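Local atomic coordinates of pectate lyase (Bacillus, PDB entry 3VMV), a protein that probably cleaves polygalacturonate (pectate) by beta-elimination, as a family 1 polysaccharide lyase built on a parallel beta-helix. Residues G12-G17 and N104-N109; Q30-I35 and S61-I66; N43-L48 and E77-S82; D67-R72 and R98-H103; A122-D127 and D157-A162. All blocks are in the same frame, centred on the assembly; numbering follows the deposited sequence.

Overall arrangement
The five contacts lie in the N-terminal half of a right-handed parallel beta-helix, contact 5 reaching toward its middle. Contacts 3, 4 and 5 each pair strands of successive coils: strand 48-52 with 78-85, strand 66-68 with 97-103, and strand 123-126 with 156-158. Contacts 3 and 4 have centres about 10 Å apart and their segments alternate along the chain; the centre of contact 5 lies about 11 Å from that of contact 4. Contact 2 sets helix 28-40 against the loop before strand 66-68 and joins contact 4 through Gln32 and Asp67. Contact 1 closes the longest separation in sequence, 87 residues, and touches contact 3. Neighbouring coils and the N-terminal segments are thus tied into one stack.

Contact 1: G12-G17 and N104-N109; sequences GGTTGG and NIIIQN
The side-chain amide of Asn104 grips the loop 12-17 through both of its ends. Its OD1 accepts two backbone N-H groups: Thr15 N, 2.7 Å from Asn104 OD1, lies in the carbonyl plane on a lone pair, whereas Gly16 N, 2.8 Å from the same OD1, comes from above that plane. At the other end Asn104 ND2 gives a hydrogen to Thr15 OG1 at 3.2 Å, nearly in the amide plane. The side chain is carried out to the loop because CG stands anti to the backbone N (chi1 -173°), and asparagine suits the place by offering acceptor and donor together. Gly16 adds a CA-H...O contact to Asn104 O. A side chain on Gly16 would collide with Ile106 CG1, and its positive phi is also one that glycine adopts easily.

Apolar contacts flank the amide. Ile106 brings CD1 to 3.6 Å from Thr15 C and sets CG1 3.8 Å from Thr14 CG2, while Thr14 OG1 turns to Ala8 O. Asn104 stands at the corner before strand 105-108; its ND2 also reaches Asn80 OD1 on strand 78-85, and Thr14 and Ile106 both touch Trp133 on strand 132-135.

Contact 2: Q30-I35 and S61-I66; sequences QIQQLI and SPQSLI
Gln32 passes Pro62 obliquely, setting helix 28-40 against the loop that leads into strand 66-68. In pectate lyases of this beta-helix fold a short N-terminal helix covers the N-terminal end of the beta-helix, and this helix is consistent with that role. Gln32 presents its aliphatic part to the proline: CB lies 3.9 Å from Pro62 CG. A bend at chi2 (66°) then turns the amide toward Ile66, where Gln32 OE1 comes 3.7 Å from Ile66 CA. Glutamine fits because its methylenes can pack on a ring while its amide serves polar backbone; OE1 accepts from Asp67 N, and NE2 is turned back to Asp36 OD1 on the same helix, so both ends of the amide are held.

One turn of the helix offers its apolar side to Ile66. Ile31 and Ile66 cross at about a right angle, their CG2 methyls 3.8 Å apart, and Ile35 CD1 is more distant from the same methyl. Branched isoleucines fill this buried side beside Ile56 of strand 55-57. On the polar side, water 1 donates to Gln32 OE1 and to Leu65 O, each at 2.9 Å, and accepts a weak bond from Gln63 N.

Contact 3: N43-L48 and E77-S82; sequences NPDEPL and EIKNIS
Asp45 and Asn80 bury the most surface here, followed by Leu48. Asp45 closes a salt bridge with Lys79, Asp45 OD2 to Lys79 NZ 2.9 Å, weak in its geometry as a hydrogen bond; the lysine chain bends at chi3 and chi4 to bring its ammonium back across the carboxylate. Two waters take hold of Asp45 OD1: water 2 links it to Lys79 N, and water 3 to Lys79 NZ and Glu77 O. The backbone carbonyl of Asp45 is met by the amide of Asn80, whose ND2 lies 2.9 Å from Asp45 O on an almost straight bond (172°) in the carbonyl plane. Asparagine suits this place in the coil of the parallel beta-helix because ND2 is a donor and because its positive phi is one that asparagine tolerates well.

Leu48 begins the parallel pairing with Ile81. Its N-H reaches Asn80 O at 3.0 Å and its carbonyl accepts from Ser82 N at 3.0 Å, while its side chain packs on Arg38 of helix 28-40.

Contact 4: D67-R72 and R98-H103; sequences DVKNHR and RLSNAH. With SO4 (sulfate ion), chain B.
Arg98 holds a carboxylate and a sulfate, the latter probably from the crystallisation liquor, with the same NH1: Asp67 OD1 lies 3.0 Å from Arg98 NH1, and the sulfate O2 is also 3.0 Å from it. Arg98 NH2 adds sulfate O3 at 2.7 Å and a salt bridge to Glu119. The aspartate oxygen sits near the guanidinium plane, yet the arginine meets it from 48° above the carboxylate plane. A bend at chi3 (64°) turns the guanidinium to this position, and water 4 links Arg98 NE to Asp67 OD1. Lys69 NZ comes 3.4 Å from Arg98 NH1, a closeness the nearby anions probably offset. Shortened to an alanine, this position would probably leave Asp67 and Glu119 without the cation that bridges them.

On the other face Val68 CB presses on Leu99 CD2 at 3.5 Å, tighter than usual, the branched and long apolar chains filling the buried interior. Val68 N to Arg98 O and Ser100 N to Val68 O complete the parallel pairing typical of successive coils in a beta-helix.

Contact 5: A122-D127 and D157-A162; sequences AIEVTD and DMKRNA
Val125 packs tightly between strand 156-158 and the turn that follows. Its CB lies 4.1 Å from Met158 CG and its CG1 3.9 Å from Ala162 CB; the small Ala162, at the end of the type I' turn, is consistent with the close approach to the valine. Three backbone bonds hold this side: Asp157 N to Ile123 O, Val125 N to Asp157 O at 2.8 Å, and Lys159 N to Val125 O. Valine and methionine suit the interior of the beta-helix, where they also meet Ile165 of strand 165-175.

Beyond the strands the contact loosens. Arg160 runs extended alongside Asp127: its CB packs by Thr126 OG1 and its CD lies 3.7 Å from Asp127 OD1, but the charged groups stay apart; Asp127 OD2 instead bonds Ser100 OG. Asp127 N is buried without a partner.

Lys159 extends fully, chi2 to chi4 all near 180°, to Glu124, whose side chain is on the face opposite Val125; Lys159 NZ meets Glu124 OE1 at 2.8 Å, almost along the C-O axis. A methionine in its place would probably leave Glu124 without this cation. Since Glu124 OE2 also lies near Glu119 OE2, a like charge, the ammonium probably helps to offset the negative charge gathered here.

Contact 1: G12-G17 and N104-N109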
# COMPACT_ATOMS: atom_id res chain seq x y z
N GLY A 12 -17.81 -7.08 -5.15
CA GLY A 12 -17.63 -8.37 -5.80
C GLY A 12 -16.47 -9.24 -5.31
O GLY A 12 -16.40 -10.42 -5.66
N GLY A 13 -15.55 -8.66 -4.54
CA GLY A 13 -14.46 -9.41 -3.95
C GLY A 13 -13.20 -9.42 -4.80
O GLY A 13 -13.19 -8.90 -5.94
N THR A 14 -12.15 -10.01 -4.25
CA THR A 14 -10.87 -10.11 -4.96
C THR A 14 -10.34 -11.54 -4.90
O THR A 14 -10.05 -12.08 -3.81
CB THR A 14 -9.84 -9.12 -4.35
OG1 THR A 14 -10.35 -7.80 -4.37
CG2 THR A 14 -8.56 -9.17 -5.14
N THR A 15 -10.24 -12.16 -6.08
CA THR A 15 -9.72 -13.49 -6.23
C THR A 15 -8.48 -13.53 -7.12
O THR A 15 -7.84 -14.57 -7.26
CB THR A 15 -10.76 -14.45 -6.87
OG1 THR A 15 -11.18 -13.93 -8.13
CG2 THR A 15 -11.97 -14.61 -5.94
N GLY A 16 -8.13 -12.40 -7.71
CA GLY A 16 -6.94 -12.34 -8.54
C GLY A 16 -6.94 -13.32 -9.71
O GLY A 16 -7.92 -13.40 -10.49
N GLY A 17 -5.85 -14.06 -9.83
CA GLY A 17 -5.66 -14.98 -10.94
C GLY A 17 -6.12 -16.38 -10.64
O GLY A 17 -5.81 -17.30 -11.39
N ASN A 104 -9.32 -6.69 -9.98
CA ASN A 104 -9.24 -8.02 -9.37
C ASN A 104 -7.80 -8.55 -9.47
O ASN A 104 -7.50 -9.50 -10.21
CB ASN A 104 -10.25 -9.01 -10.01
CG ASN A 104 -10.29 -10.33 -9.27
OD1 ASN A 104 -10.08 -10.36 -8.06
ND2 ASN A 104 -10.51 -11.43 -9.99
N ILE A 105 -6.93 -7.91 -8.69
CA ILE A 105 -5.50 -8.15 -8.73
C ILE A 105 -4.99 -8.47 -7.32
O ILE A 105 -5.33 -7.76 -6.37
CB ILE A 105 -4.75 -6.90 -9.20
CG1 ILE A 105 -5.42 -6.28 -10.45
CG2 ILE A 105 -3.28 -7.21 -9.44
CD1 ILE A 105 -5.32 -7.13 -11.74
N ILE A 106 -4.20 -9.52 -7.19
CA ILE A 106 -3.51 -9.84 -5.96
C ILE A 106 -1.99 -9.75 -6.16
O ILE A 106 -1.47 -10.33 -7.11
CB ILE A 106 -3.89 -11.26 -5.50
CG1 ILE A 106 -5.38 -11.31 -5.25
CG2 ILE A 106 -3.07 -11.66 -4.24
CD1 ILE A 106 -5.88 -12.68 -4.76
N ILE A 107 -1.29 -9.02 -5.30
CA ILE A 107 0.18 -9.06 -5.23
C ILE A 107 0.52 -9.56 -3.84
O ILE A 107 0.13 -8.93 -2.83
CB ILE A 107 0.76 -7.68 -5.47
CG1 ILE A 107 0.28 -7.13 -6.81
CG2 ILE A 107 2.32 -7.69 -5.37
CD1 ILE A 107 0.66 -5.73 -7.09
N GLN A 108 1.20 -10.69 -3.77
CA GLN A 108 1.37 -11.38 -2.49
C GLN A 108 2.73 -12.01 -2.39
O GLN A 108 3.27 -12.62 -3.36
CB GLN A 108 0.28 -12.44 -2.43
CG GLN A 108 0.22 -13.18 -1.11
CD GLN A 108 -1.00 -14.07 -1.04
OE1 GLN A 108 -1.84 -13.97 -0.11
NE2 GLN A 108 -1.11 -14.95 -1.99
N ASN A 109 3.29 -11.99 -1.18
CA ASN A 109 4.54 -12.69 -0.88
C ASN A 109 5.74 -12.32 -1.76
O ASN A 109 6.54 -13.19 -2.13
CB ASN A 109 4.34 -14.22 -0.93
CG ASN A 109 5.44 -14.98 -0.21
OD1 ASN A 109 5.86 -14.59 0.90
ND2 ASN A 109 5.92 -16.05 -0.84

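Contact 2: Q30-I35 and S61-I66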
# COMPACT_ATOMS: atom_id res chain seq x y z
N GLN A 30 9.87 -12.10 -18.61
CA GLN A 30 8.85 -13.15 -18.59
C GLN A 30 7.54 -12.62 -18.06
O GLN A 30 6.49 -12.88 -18.63
CB GLN A 30 9.28 -14.34 -17.75
CG GLN A 30 10.34 -15.19 -18.42
CD GLN A 30 10.59 -16.46 -17.66
OE1 GLN A 30 10.82 -16.41 -16.47
NE2 GLN A 30 10.57 -17.60 -18.34
N ILE A 31 7.59 -11.85 -16.97
CA ILE A 31 6.36 -11.31 -16.43
C ILE A 31 5.65 -10.40 -17.43
O ILE A 31 4.45 -10.52 -17.67
CB ILE A 31 6.61 -10.50 -15.12
CG1 ILE A 31 7.19 -11.43 -14.05
CG2 ILE A 31 5.32 -9.92 -14.61
CD1 ILE A 31 7.58 -10.69 -12.77
N GLN A 32 6.40 -9.46 -18.01
CA GLN A 32 5.78 -8.51 -18.95
C GLN A 32 5.20 -9.23 -20.18
O GLN A 32 4.10 -8.90 -20.66
CB GLN A 32 6.78 -7.42 -19.37
CG GLN A 32 6.10 -6.20 -20.02
CD GLN A 32 5.23 -5.50 -19.00
OE1 GLN A 32 5.75 -4.96 -18.05
NE2 GLN A 32 3.91 -5.52 -19.20
N GLN A 33 5.93 -10.23 -20.69
CA GLN A 33 5.42 -10.99 -21.83
C GLN A 33 4.18 -11.76 -21.50
O GLN A 33 3.26 -11.84 -22.33
CB GLN A 33 6.48 -11.93 -22.34
CG GLN A 33 7.53 -11.19 -23.03
CD GLN A 33 8.70 -12.08 -23.37
OE1 GLN A 33 8.59 -13.31 -23.37
NE2 GLN A 33 9.84 -11.46 -23.64
N LEU A 34 4.13 -12.36 -20.31
CA LEU A 34 2.93 -13.07 -19.93
C LEU A 34 1.71 -12.14 -19.93
O LEU A 34 0.64 -12.50 -20.45
CB LEU A 34 3.09 -13.69 -18.55
CG LEU A 34 4.07 -14.86 -18.47
CD1 LEU A 34 4.23 -15.21 -17.03
CD2 LEU A 34 3.53 -16.05 -19.27
N ILE A 35 1.89 -10.96 -19.37
CA ILE A 35 0.81 -9.98 -19.30
C ILE A 35 0.39 -9.55 -20.70
O ILE A 35 -0.80 -9.54 -21.01
CB ILE A 35 1.26 -8.75 -18.49
CG1 ILE A 35 1.42 -9.16 -17.02
CG2 ILE A 35 0.29 -7.58 -18.70
CD1 ILE A 35 2.22 -8.17 -16.18
N SER A 61 14.28 -6.74 -17.26
CA SER A 61 12.92 -6.26 -17.59
C SER A 61 12.99 -5.31 -18.77
O SER A 61 13.96 -4.56 -18.91
CB SER A 61 12.30 -5.51 -16.41
OG SER A 61 12.27 -6.40 -15.28
N PRO A 62 11.97 -5.35 -19.61
CA PRO A 62 12.01 -4.58 -20.87
C PRO A 62 11.54 -3.12 -20.72
O PRO A 62 11.81 -2.34 -21.63
CB PRO A 62 11.05 -5.34 -21.77
CG PRO A 62 10.02 -5.91 -20.80
CD PRO A 62 10.82 -6.29 -19.57
N GLN A 63 10.82 -2.79 -19.65
CA GLN A 63 10.43 -1.41 -19.34
C GLN A 63 10.97 -1.07 -17.96
O GLN A 63 11.44 -1.96 -17.25
CB GLN A 63 8.90 -1.25 -19.31
CG GLN A 63 8.27 -1.57 -20.66
CD GLN A 63 6.76 -1.61 -20.61
OE1 GLN A 63 6.12 -0.69 -20.09
NE2 GLN A 63 6.19 -2.67 -21.12
N SER A 64 10.89 0.20 -17.57
CA SER A 64 11.46 0.62 -16.29
C SER A 64 10.58 0.28 -15.08
O SER A 64 10.93 0.59 -13.95
CB SER A 64 11.72 2.14 -16.29
OG SER A 64 12.73 2.46 -17.22
N LEU A 65 9.43 -0.34 -15.34
CA LEU A 65 8.53 -0.85 -14.30
C LEU A 65 7.81 -2.05 -14.89
O LEU A 65 7.92 -2.29 -16.08
CB LEU A 65 7.54 0.23 -13.84
CG LEU A 65 6.75 1.01 -14.87
CD1 LEU A 65 5.62 0.16 -15.48
CD2 LEU A 65 6.16 2.26 -14.23
N ILE A 66 7.16 -2.84 -14.04
CA ILE A 66 6.35 -3.97 -14.49
C ILE A 66 4.95 -3.43 -14.67
O ILE A 66 4.30 -3.01 -13.71
CB ILE A 66 6.37 -5.09 -13.42
CG1 ILE A 66 7.81 -5.59 -13.20
CG2 ILE A 66 5.44 -6.24 -13.85
CD1 ILE A 66 8.46 -6.18 -14.45
O HOH W 1 8.62 -4.50 -17.85

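Contact 3: N43-L48 and E77-S82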
# COMPACT_ATOMS: atom_id res chain seq x y z
N ASN A 43 -8.64 -14.44 -25.21
CA ASN A 43 -9.22 -14.60 -23.88
C ASN A 43 -8.42 -13.75 -22.89
O ASN A 43 -7.76 -14.28 -21.99
CB ASN A 43 -9.18 -16.07 -23.47
CG ASN A 43 -10.17 -16.40 -22.38
OD1 ASN A 43 -10.89 -15.54 -21.89
ND2 ASN A 43 -10.21 -17.68 -22.00
N PRO A 44 -8.44 -12.44 -23.08
CA PRO A 44 -7.57 -11.55 -22.31
C PRO A 44 -7.87 -11.47 -20.82
O PRO A 44 -6.98 -11.07 -20.07
CB PRO A 44 -7.81 -10.18 -22.96
CG PRO A 44 -9.19 -10.31 -23.60
CD PRO A 44 -9.27 -11.71 -24.07
N ASP A 45 -9.06 -11.86 -20.39
CA ASP A 45 -9.39 -11.80 -18.97
C ASP A 45 -9.29 -13.15 -18.27
O ASP A 45 -9.66 -13.27 -17.10
CB ASP A 45 -10.83 -11.28 -18.77
CG ASP A 45 -11.02 -9.86 -19.27
OD1 ASP A 45 -10.04 -9.09 -19.36
OD2 ASP A 45 -12.19 -9.50 -19.54
N GLU A 46 -8.82 -14.17 -18.99
CA GLU A 46 -8.64 -15.50 -18.39
C GLU A 46 -7.73 -15.33 -17.16
O GLU A 46 -6.63 -14.82 -17.29
CB GLU A 46 -7.98 -16.46 -19.38
CG GLU A 46 -7.86 -17.86 -18.78
CD GLU A 46 -7.07 -18.80 -19.66
OE1 GLU A 46 -6.15 -18.35 -20.37
OE2 GLU A 46 -7.38 -20.01 -19.62
N PRO A 47 -8.17 -15.78 -15.98
CA PRO A 47 -7.32 -15.57 -14.78
C PRO A 47 -5.93 -16.17 -14.95
O PRO A 47 -5.78 -17.27 -15.51
CB PRO A 47 -8.10 -16.29 -13.66
CG PRO A 47 -9.53 -16.23 -14.10
CD PRO A 47 -9.52 -16.27 -15.65
N LEU A 48 -4.93 -15.43 -14.44
CA LEU A 48 -3.53 -15.80 -14.59
C LEU A 48 -2.83 -15.59 -13.26
O LEU A 48 -2.88 -14.51 -12.70
CB LEU A 48 -2.87 -14.91 -15.67
CG LEU A 48 -1.36 -15.14 -15.88
CD1 LEU A 48 -1.01 -16.56 -16.31
CD2 LEU A 48 -0.78 -14.10 -16.88
N GLU A 77 -9.55 -2.15 -19.60
CA GLU A 77 -9.24 -2.82 -18.35
C GLU A 77 -8.29 -4.00 -18.53
O GLU A 77 -8.26 -4.64 -19.60
CB GLU A 77 -10.53 -3.25 -17.64
CG GLU A 77 -11.50 -2.05 -17.42
CD GLU A 77 -12.77 -2.39 -16.63
OE1 GLU A 77 -13.09 -3.58 -16.42
OE2 GLU A 77 -13.45 -1.45 -16.21
N ILE A 78 -7.50 -4.27 -17.50
CA ILE A 78 -6.81 -5.54 -17.39
C ILE A 78 -7.29 -6.20 -16.11
O ILE A 78 -7.49 -5.52 -15.10
CB ILE A 78 -5.26 -5.37 -17.41
CG1 ILE A 78 -4.59 -6.75 -17.42
CG2 ILE A 78 -4.76 -4.44 -16.25
CD1 ILE A 78 -3.08 -6.63 -17.67
N LYS A 79 -7.55 -7.49 -16.14
CA LYS A 79 -8.28 -8.14 -15.04
C LYS A 79 -7.71 -9.47 -14.61
O LYS A 79 -7.10 -10.16 -15.39
CB LYS A 79 -9.73 -8.40 -15.43
CG LYS A 79 -10.43 -7.12 -15.94
CD LYS A 79 -11.95 -7.26 -15.87
CE LYS A 79 -12.48 -7.86 -17.12
NZ LYS A 79 -12.26 -6.93 -18.26
N ASN A 80 -7.97 -9.85 -13.37
CA ASN A 80 -7.84 -11.23 -12.91
C ASN A 80 -6.40 -11.77 -12.95
O ASN A 80 -6.09 -12.75 -13.65
CB ASN A 80 -8.77 -12.16 -13.71
CG ASN A 80 -10.21 -11.66 -13.76
OD1 ASN A 80 -10.71 -11.01 -12.84
ND2 ASN A 80 -10.89 -11.96 -14.88
N ILE A 81 -5.54 -11.12 -12.16
CA ILE A 81 -4.14 -11.53 -12.08
C ILE A 81 -3.73 -11.68 -10.64
O ILE A 81 -4.10 -10.84 -9.81
CB ILE A 81 -3.28 -10.45 -12.71
CG1 ILE A 81 -3.55 -10.39 -14.21
CG2 ILE A 81 -1.79 -10.72 -12.43
CD1 ILE A 81 -2.77 -9.29 -14.91
N SER A 82 -2.94 -12.71 -10.33
CA SER A 82 -2.16 -12.72 -9.09
C SER A 82 -0.68 -12.82 -9.43
O SER A 82 -0.31 -13.58 -10.35
CB SER A 82 -2.51 -13.94 -8.24
OG SER A 82 -3.86 -13.95 -7.83
O HOH W 2 -7.51 -8.57 -18.88
O HOH W 3 -10.51 -6.40 -20.13

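Contact 4: D67-R72 and R98-H103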
# COMPACT_ATOMS: atom_id res chain seq x y z
N ASP A 67 4.51 -3.37 -15.92
CA ASP A 67 3.33 -2.63 -16.34
C ASP A 67 2.13 -3.58 -16.39
O ASP A 67 1.87 -4.24 -17.41
CB ASP A 67 3.66 -2.05 -17.74
CG ASP A 67 2.91 -0.76 -18.11
OD1 ASP A 67 2.21 -0.16 -17.31
OD2 ASP A 67 3.06 -0.34 -19.28
N VAL A 68 1.37 -3.59 -15.30
CA VAL A 68 0.08 -4.32 -15.25
C VAL A 68 -1.00 -3.44 -15.85
O VAL A 68 -1.72 -2.72 -15.16
CB VAL A 68 -0.26 -4.82 -13.83
CG1 VAL A 68 -1.54 -5.68 -13.87
CG2 VAL A 68 0.92 -5.61 -13.26
N LYS A 69 -1.04 -3.44 -17.19
CA LYS A 69 -1.83 -2.53 -17.99
C LYS A 69 -2.18 -3.29 -19.24
O LYS A 69 -1.37 -4.06 -19.76
CB LYS A 69 -1.00 -1.30 -18.37
CG LYS A 69 -1.81 -0.22 -19.07
CD LYS A 69 -0.91 0.90 -19.58
CE LYS A 69 -0.37 1.73 -18.41
NZ LYS A 69 0.19 3.01 -18.93
N ASN A 70 -3.37 -3.05 -19.74
CA ASN A 70 -3.78 -3.64 -20.99
C ASN A 70 -2.83 -3.19 -22.09
O ASN A 70 -2.38 -2.05 -22.09
CB ASN A 70 -5.20 -3.15 -21.32
CG ASN A 70 -5.82 -3.93 -22.47
OD1 ASN A 70 -5.47 -3.74 -23.62
ND2 ASN A 70 -6.73 -4.82 -22.14
N HIS A 71 -2.54 -4.07 -23.03
CA HIS A 71 -1.73 -3.66 -24.17
C HIS A 71 -2.47 -2.56 -24.98
O HIS A 71 -1.85 -1.78 -25.67
CB HIS A 71 -1.33 -4.90 -25.04
CG HIS A 71 -2.37 -5.27 -26.04
ND1 HIS A 71 -3.49 -5.98 -25.70
CD2 HIS A 71 -2.47 -5.01 -27.36
CE1 HIS A 71 -4.25 -6.14 -26.77
NE2 HIS A 71 -3.65 -5.55 -27.79
N ARG A 72 -3.80 -2.49 -24.93
CA ARG A 72 -4.50 -1.41 -25.69
C ARG A 72 -4.58 -0.12 -24.86
O ARG A 72 -5.42 0.78 -25.14
CB ARG A 72 -5.91 -1.80 -26.14
CG ARG A 72 -6.02 -2.59 -27.47
CD ARG A 72 -4.94 -2.26 -28.53
NE ARG A 72 -5.28 -1.27 -29.58
CZ ARG A 72 -4.73 -1.30 -30.80
NH1 ARG A 72 -3.91 -2.31 -31.09
NH2 ARG A 72 -5.02 -0.39 -31.75
N ARG A 98 3.34 -1.39 -11.52
CA ARG A 98 2.28 -0.40 -11.67
C ARG A 98 1.01 -1.09 -12.10
O ARG A 98 1.01 -1.82 -13.09
CB ARG A 98 2.64 0.73 -12.64
CG ARG A 98 1.54 1.79 -12.75
CD ARG A 98 2.01 2.97 -13.62
NE ARG A 98 2.25 2.51 -14.98
CZ ARG A 98 2.88 3.24 -15.92
NH1 ARG A 98 3.02 2.75 -17.14
NH2 ARG A 98 3.39 4.44 -15.62
N LEU A 99 -0.07 -0.81 -11.39
CA LEU A 99 -1.38 -1.30 -11.82
C LEU A 99 -2.16 -0.17 -12.43
O LEU A 99 -2.42 0.84 -11.74
CB LEU A 99 -2.14 -1.88 -10.62
CG LEU A 99 -1.47 -2.96 -9.74
CD1 LEU A 99 -2.53 -3.48 -8.73
CD2 LEU A 99 -0.83 -4.08 -10.48
N SER A 100 -2.57 -0.30 -13.68
CA SER A 100 -3.27 0.79 -14.36
C SER A 100 -4.58 0.26 -14.95
O SER A 100 -4.57 -0.68 -15.76
CB SER A 100 -2.36 1.35 -15.46
OG SER A 100 -3.08 2.20 -16.33
N ASN A 101 -5.69 0.82 -14.51
CA ASN A 101 -7.03 0.31 -14.83
C ASN A 101 -7.09 -1.21 -14.71
O ASN A 101 -7.55 -1.93 -15.58
CB ASN A 101 -7.50 0.80 -16.21
CG ASN A 101 -9.02 0.80 -16.33
OD1 ASN A 101 -9.75 0.60 -15.37
ND2 ASN A 101 -9.51 1.05 -17.58
N ALA A 102 -6.56 -1.65 -13.58
CA ALA A 102 -6.40 -3.05 -13.28
C ALA A 102 -7.44 -3.49 -12.26
O ALA A 102 -7.66 -2.78 -11.29
CB ALA A 102 -4.97 -3.27 -12.76
N HIS A 103 -8.10 -4.62 -12.52
CA HIS A 103 -9.25 -5.05 -11.73
C HIS A 103 -9.11 -6.47 -11.27
O HIS A 103 -8.79 -7.34 -12.07
CB HIS A 103 -10.51 -4.89 -12.55
CG HIS A 103 -10.80 -3.47 -12.88
ND1 HIS A 103 -10.09 -2.77 -13.84
CD2 HIS A 103 -11.63 -2.57 -12.30
CE1 HIS A 103 -10.51 -1.52 -13.86
NE2 HIS A 103 -11.44 -1.37 -12.94
S SO4 B . 5.45 5.49 -18.46
O1 SO4 B . 6.69 4.78 -18.19
O2 SO4 B . 4.48 4.60 -19.07
O3 SO4 B . 4.93 6.02 -17.20
O4 SO4 B . 5.69 6.57 -19.40
O HOH W 4 0.46 0.06 -15.41
O HOH W 5 -5.11 -1.28 -18.42

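Contact 5: A122-D127 and D157-A162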
# COMPACT_ATOMS: atom_id res chain seq x y z
N ALA A 122 7.34 1.17 -5.25
CA ALA A 122 7.30 -0.29 -5.26
C ALA A 122 5.98 -0.82 -5.87
O ALA A 122 6.02 -1.71 -6.71
CB ALA A 122 7.53 -0.87 -3.84
N ILE A 123 4.83 -0.29 -5.42
CA ILE A 123 3.58 -0.60 -6.10
C ILE A 123 2.80 0.68 -6.27
O ILE A 123 2.45 1.33 -5.29
CB ILE A 123 2.72 -1.60 -5.34
CG1 ILE A 123 3.52 -2.88 -5.08
CG2 ILE A 123 1.45 -1.95 -6.17
CD1 ILE A 123 2.74 -3.96 -4.26
N GLU A 124 2.53 1.05 -7.52
CA GLU A 124 1.66 2.18 -7.83
C GLU A 124 0.32 1.66 -8.29
O GLU A 124 0.28 0.87 -9.24
CB GLU A 124 2.29 3.06 -8.92
CG GLU A 124 1.22 4.09 -9.44
CD GLU A 124 1.74 5.34 -10.17
OE1 GLU A 124 2.22 6.30 -9.50
OE2 GLU A 124 1.61 5.41 -11.41
N VAL A 125 -0.77 2.08 -7.64
CA VAL A 125 -2.09 1.61 -8.01
C VAL A 125 -2.87 2.82 -8.54
O VAL A 125 -3.11 3.75 -7.79
CB VAL A 125 -2.81 1.00 -6.80
CG1 VAL A 125 -4.16 0.48 -7.18
CG2 VAL A 125 -1.96 -0.12 -6.12
N THR A 126 -3.24 2.83 -9.82
CA THR A 126 -3.66 4.07 -10.44
C THR A 126 -4.63 3.84 -11.57
O THR A 126 -5.07 2.71 -11.82
CB THR A 126 -2.40 4.87 -10.90
OG1 THR A 126 -2.79 6.20 -11.26
CG2 THR A 126 -1.65 4.18 -12.06
N ASP A 127 -5.03 4.93 -12.23
CA ASP A 127 -5.91 4.88 -13.39
C ASP A 127 -7.12 3.99 -13.19
O ASP A 127 -7.38 3.10 -14.00
CB ASP A 127 -5.14 4.42 -14.66
CG ASP A 127 -3.89 5.29 -14.94
OD1 ASP A 127 -3.95 6.52 -14.71
OD2 ASP A 127 -2.87 4.75 -15.38
N ASP A 157 1.67 3.48 -3.39
CA ASP A 157 0.93 4.72 -3.65
C ASP A 157 -0.32 4.41 -4.43
O ASP A 157 -0.31 3.58 -5.34
CB ASP A 157 1.74 5.73 -4.47
CG ASP A 157 2.91 6.34 -3.71
OD1 ASP A 157 2.99 6.24 -2.47
OD2 ASP A 157 3.81 6.95 -4.38
N MET A 158 -1.41 5.09 -4.08
CA MET A 158 -2.69 4.94 -4.76
C MET A 158 -3.14 6.28 -5.27
O MET A 158 -3.09 7.28 -4.53
CB MET A 158 -3.73 4.36 -3.77
CG MET A 158 -3.23 3.00 -3.22
SD MET A 158 -4.34 2.55 -1.90
CE MET A 158 -3.31 1.25 -1.16
N LYS A 159 -3.59 6.31 -6.52
CA LYS A 159 -3.92 7.56 -7.20
C LYS A 159 -5.08 7.37 -8.15
O LYS A 159 -5.42 6.24 -8.55
CB LYS A 159 -2.71 8.02 -8.06
CG LYS A 159 -1.40 8.17 -7.30
CD LYS A 159 -0.23 8.55 -8.25
CE LYS A 159 1.11 8.61 -7.49
NZ LYS A 159 2.25 8.88 -8.44
N ARG A 160 -5.64 8.51 -8.59
CA ARG A 160 -6.50 8.54 -9.78
C ARG A 160 -7.63 7.52 -9.68
O ARG A 160 -7.81 6.65 -10.54
CB ARG A 160 -5.67 8.38 -11.07
CG ARG A 160 -4.69 9.57 -11.24
CD ARG A 160 -3.98 9.50 -12.57
NE ARG A 160 -3.29 10.77 -12.79
CZ ARG A 160 -3.81 11.85 -13.39
NH1 ARG A 160 -5.05 11.83 -13.86
NH2 ARG A 160 -3.08 12.94 -13.51
N ASN A 161 -8.42 7.67 -8.63
CA ASN A 161 -9.67 6.93 -8.47
C ASN A 161 -9.55 5.42 -8.25
O ASN A 161 -10.54 4.71 -8.42
CB ASN A 161 -10.58 7.21 -9.67
CG ASN A 161 -10.88 8.66 -9.78
OD1 ASN A 161 -11.54 9.23 -8.91
ND2 ASN A 161 -10.35 9.29 -10.82
N ALA A 162 -8.39 4.97 -7.79
CA ALA A 162 -8.23 3.59 -7.34
C ALA A 162 -9.19 3.37 -6.17
O ALA A 162 -9.34 4.25 -5.33
CB ALA A 162 -6.77 3.36 -6.86